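Local coordinates for protein trehalose-6-phosphate phosphatase (Candida albicans, PDB 5DXI) that belongs to the trehalose-phosphatase family of HAD-superfamily phosphatases and holds a magnesium ion and beryllium trifluoride in its phosphatase domain, at residues R23-D28 and P225-C230. Residues are numbered along the deposited sequence; the frame is centred on the assembly and turned at random.
Sequences RLFLFD and PDFMLC. With MG (magnesium ion), chain E; BEF (beryllium trifluoride ion), chain F.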
ATOM      1  N   ARG A  23       7.394   1.071  17.047  1.00 38.96           N
ATOM      2  CA  ARG A  23       7.134   1.749  15.803  1.00 37.18           C
ATOM      3  C   ARG A  23       6.727   0.765  14.720  1.00 37.60           C
ATOM      4  O   ARG A  23       7.336  -0.299  14.575  1.00 40.95           O
ATOM      5  CB  ARG A  23       8.384   2.515  15.410  1.00 37.58           C
ATOM      6  CG  ARG A  23       8.921   3.325  16.596  1.00 41.75           C
ATOM      7  CD  ARG A  23       9.922   4.327  16.138  1.00 45.16           C
ATOM      8  NE  ARG A  23      10.654   4.994  17.214  1.00 48.92           N
ATOM      9  CZ  ARG A  23      11.932   4.771  17.504  1.00 45.31           C
ATOM     10  NH1 ARG A  23      12.623   3.866  16.821  1.00 41.58           N
ATOM     11  NH2 ARG A  23      12.511   5.441  18.495  1.00 44.35           N
ATOM     12  N   LEU A  24       5.713   1.127  13.945  1.00 33.03           N
ATOM     13  CA  LEU A  24       5.259   0.289  12.838  1.00 32.49           C
ATOM     14  C   LEU A  24       5.190   1.101  11.552  1.00 33.55           C
ATOM     15  O   LEU A  24       4.396   2.058  11.429  1.00 31.56           O
ATOM     16  CB  LEU A  24       3.893  -0.323  13.148  1.00 31.45           C
ATOM     17  CG  LEU A  24       3.226  -1.196  12.086  1.00 31.94           C
ATOM     18  CD1 LEU A  24       4.043  -2.456  11.791  1.00 30.27           C
ATOM     19  CD2 LEU A  24       1.814  -1.560  12.533  1.00 28.28           C
ATOM     20  N   PHE A  25       6.028   0.720  10.597  1.00 30.86           N
ATOM     21  CA  PHE A  25       6.053   1.335   9.281  1.00 28.30           C
ATOM     22  C   PHE A  25       5.272   0.492   8.277  1.00 32.26           C
ATOM     23  O   PHE A  25       5.504  -0.725   8.152  1.00 33.17           O
ATOM     24  CB  PHE A  25       7.504   1.515   8.803  1.00 30.58           C
ATOM     25  CG  PHE A  25       8.303   2.475   9.648  1.00 34.08           C
ATOM     26  CD1 PHE A  25       8.297   3.835   9.371  1.00 32.89           C
ATOM     27  CD2 PHE A  25       9.029   2.022  10.744  1.00 34.71           C
ATOM     28  CE1 PHE A  25       9.022   4.724  10.157  1.00 34.25           C
ATOM     29  CE2 PHE A  25       9.752   2.906  11.536  1.00 36.09           C
ATOM     30  CZ  PHE A  25       9.753   4.259  11.237  1.00 35.53           C
ATOM     31  N   LEU A  26       4.374   1.146   7.547  1.00 28.30           N
ATOM     32  CA  LEU A  26       3.483   0.484   6.602  1.00 27.92           C
ATOM     33  C   LEU A  26       3.641   1.118   5.232  1.00 26.03           C
ATOM     34  O   LEU A  26       2.971   2.111   4.891  1.00 25.37           O
ATOM     35  CB  LEU A  26       2.037   0.585   7.079  1.00 26.81           C
ATOM     36  CG  LEU A  26       1.845   0.104   8.514  1.00 27.39           C
ATOM     37  CD1 LEU A  26       0.565   0.714   9.129  1.00 31.86           C
ATOM     38  CD2 LEU A  26       1.818  -1.418   8.575  1.00 28.93           C
ATOM     39  N   PHE A  27       4.531   0.539   4.437  1.00 26.93           N
ATOM     40  CA  PHE A  27       4.942   1.174   3.190  1.00 27.31           C
ATOM     41  C   PHE A  27       4.348   0.533   1.965  1.00 26.94           C
ATOM     42  O   PHE A  27       4.579  -0.645   1.689  1.00 27.17           O
ATOM     43  CB  PHE A  27       6.466   1.146   3.001  1.00 26.22           C
ATOM     44  CG  PHE A  27       7.234   1.871   4.059  1.00 32.66           C
ATOM     45  CD1 PHE A  27       6.668   2.954   4.740  1.00 28.95           C
ATOM     46  CD2 PHE A  27       8.548   1.509   4.341  1.00 29.09           C
ATOM     47  CE1 PHE A  27       7.394   3.636   5.705  1.00 29.52           C
ATOM     48  CE2 PHE A  27       9.277   2.187   5.306  1.00 33.30           C
ATOM     49  CZ  PHE A  27       8.700   3.254   5.992  1.00 29.80           C
ATOM     50  N   ASP A  28       3.625   1.338   1.206  1.00 24.74           N
ATOM     51  CA  ASP A  28       3.419   1.039  -0.190  1.00 22.66           C
ATOM     52  C   ASP A  28       4.778   1.001  -0.912  1.00 26.17           C
ATOM     53  O   ASP A  28       5.703   1.685  -0.478  1.00 23.51           O
ATOM     54  CB  ASP A  28       2.552   2.098  -0.822  1.00 21.43           C
ATOM     55  CG  ASP A  28       2.252   1.779  -2.215  1.00 25.85           C
ATOM     56  OD1 ASP A  28       1.871   0.621  -2.377  1.00 27.47           O
ATOM     57  OD2 ASP A  28       2.435   2.611  -3.124  1.00 25.68           O
ATOM     58  N   PRO A 225       1.450  -0.647  18.833  1.00 42.05           N
ATOM     59  CA  PRO A 225       2.346   0.376  18.286  1.00 38.54           C
ATOM     60  C   PRO A 225       1.980   1.743  18.855  1.00 38.22           C
ATOM     61  O   PRO A 225       0.801   1.991  19.109  1.00 38.18           O
ATOM     62  CB  PRO A 225       2.077   0.321  16.778  1.00 37.76           C
ATOM     63  CG  PRO A 225       1.411  -1.006  16.545  1.00 37.67           C
ATOM     64  CD  PRO A 225       0.623  -1.272  17.788  1.00 37.98           C
ATOM     65  N   ASP A 226       2.963   2.602  19.089  1.00 37.14           N
ATOM     66  CA  ASP A 226       2.664   3.954  19.547  1.00 41.65           C
ATOM     67  C   ASP A 226       3.117   4.969  18.504  1.00 39.90           C
ATOM     68  O   ASP A 226       3.029   6.180  18.711  1.00 41.90           O
ATOM     69  CB  ASP A 226       3.324   4.225  20.902  1.00 43.02           C
ATOM     70  CG  ASP A 226       4.826   3.989  20.878  1.00 45.01           C
ATOM     71  OD1 ASP A 226       5.337   3.436  19.875  1.00 45.13           O
ATOM     72  OD2 ASP A 226       5.499   4.342  21.867  1.00 42.60           O
ATOM     73  N   PHE A 227       3.588   4.446  17.376  1.00 39.72           N
ATOM     74  CA  PHE A 227       4.004   5.237  16.225  1.00 36.32           C
ATOM     75  C   PHE A 227       3.726   4.425  14.970  1.00 37.89           C
ATOM     76  O   PHE A 227       4.276   3.333  14.798  1.00 35.97           O
ATOM     77  CB  PHE A 227       5.494   5.590  16.311  1.00 36.13           C
ATOM     78  CG  PHE A 227       6.004   6.399  15.149  1.00 35.73           C
ATOM     79  CD1 PHE A 227       6.054   7.781  15.219  1.00 39.01           C
ATOM     80  CD2 PHE A 227       6.445   5.781  13.994  1.00 36.40           C
ATOM     81  CE1 PHE A 227       6.533   8.535  14.153  1.00 35.05           C
ATOM     82  CE2 PHE A 227       6.921   6.525  12.924  1.00 36.02           C
ATOM     83  CZ  PHE A 227       6.966   7.902  13.002  1.00 36.36           C
ATOM     84  N   MET A 228       2.865   4.942  14.106  1.00 33.43           N
ATOM     85  CA  MET A 228       2.542   4.270  12.859  1.00 30.98           C
ATOM     86  C   MET A 228       2.691   5.238  11.691  1.00 32.08           C
ATOM     87  O   MET A 228       2.010   6.269  11.634  1.00 32.65           O
ATOM     88  CB  MET A 228       1.117   3.691  12.905  1.00 34.24           C
ATOM     89  CG  MET A 228       0.935   2.505  13.855  1.00 29.57           C
ATOM     90  SD  MET A 228      -0.502   2.666  14.943  1.00 35.04           S
ATOM     91  CE  MET A 228       0.101   3.915  16.083  1.00 35.83           C
ATOM     92  N   LEU A 229       3.588   4.919  10.765  1.00 29.22           N
ATOM     93  CA  LEU A 229       3.760   5.756   9.582  1.00 30.16           C
ATOM     94  C   LEU A 229       3.389   4.950   8.351  1.00 28.54           C
ATOM     95  O   LEU A 229       3.968   3.888   8.081  1.00 29.67           O
ATOM     96  CB  LEU A 229       5.187   6.284   9.468  1.00 29.17           C
ATOM     97  CG  LEU A 229       5.530   7.008   8.166  1.00 26.54           C
ATOM     98  CD1 LEU A 229       4.637   8.247   7.986  1.00 25.80           C
ATOM     99  CD2 LEU A 229       7.015   7.399   8.123  1.00 24.66           C
ATOM    100  N   CYS A 230       2.413   5.456   7.614  1.00 26.27           N
ATOM    101  CA  CYS A 230       1.869   4.731   6.476  1.00 28.94           C
ATOM    102  C   CYS A 230       1.891   5.613   5.239  1.00 27.34           C
ATOM    103  O   CYS A 230       1.344   6.723   5.252  1.00 27.04           O
ATOM    104  CB  CYS A 230       0.445   4.270   6.782  1.00 30.17           C
ATOM    105  SG  CYS A 230      -0.436   3.434   5.444  1.00 28.98           S
TER
HETATM  106 MG    MG E 401       1.773   2.456  -5.114  1.00 25.67          MG
HETATM  107 BE   BEF F 402       2.128  -0.091  -3.707  1.00 26.46          BE
HETATM  108  F1  BEF F 402       0.797  -1.081  -4.318  1.00 28.77           F
HETATM  109  F2  BEF F 402       2.328   0.588  -5.324  1.00 26.93           F
HETATM  110  F3  BEF F 402       3.387  -1.271  -4.090  1.00 26.83           F
HETATM  111  O   HOH W   1      -0.208   1.882  -4.736  1.00 28.21           O
HETATM  112  O   HOH W   2       1.422   2.830  -7.075  1.00 27.37           O
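Phe25 and Phe227, diagonal neighbours on adjacent strands, meet obliquely, their ring planes standing 59° apart. Phe227, whose CG is anti to the backbone N, places CE2 3.9 Å from Phe25 CE1. That same CE1 comes within 3.9 Å of Leu229 CD2, which sits at the edge of the Phe25 ring, so one aromatic corner serves two apolar partners. Helix 10-19 covers this face through Tyr17 and Leu13. Beneath the side chains the strands run parallel, 10° apart, joined by three backbone hydrogen bonds. Leu24 N donates to Phe227 O (2.8 Å), and Leu26 N to Leu229 O. Between them, the bond from Leu229 N to Leu24 O (3.0 Å) is the most bent, with an N-H...O angle of 152°. These are neighbouring central strands of the Rossmann-like HAD core. Asp28 follows directly on the end of strand 23-27, consistent with the first aspartate of the HAD-type DxDx(T/V) motif. The two carboxylate oxygens of Asp28 have different partners: OD1 is covalently bonded to the beryllium of beryllium trifluoride at 1.5 Å, while OD2 binds magnesium at 2.1 Å, alongside Asp30 O, Asp233 OD2 and two waters. On the other face of the sheet, Leu24 CD2 lies alongside Pro225 CG (4.1 Å) and Leu26 CB meets Cys230 CB. Helix 191-199 packs on Leu24, Leu26 and Met228, whereas Cys230 touches helix 235-253.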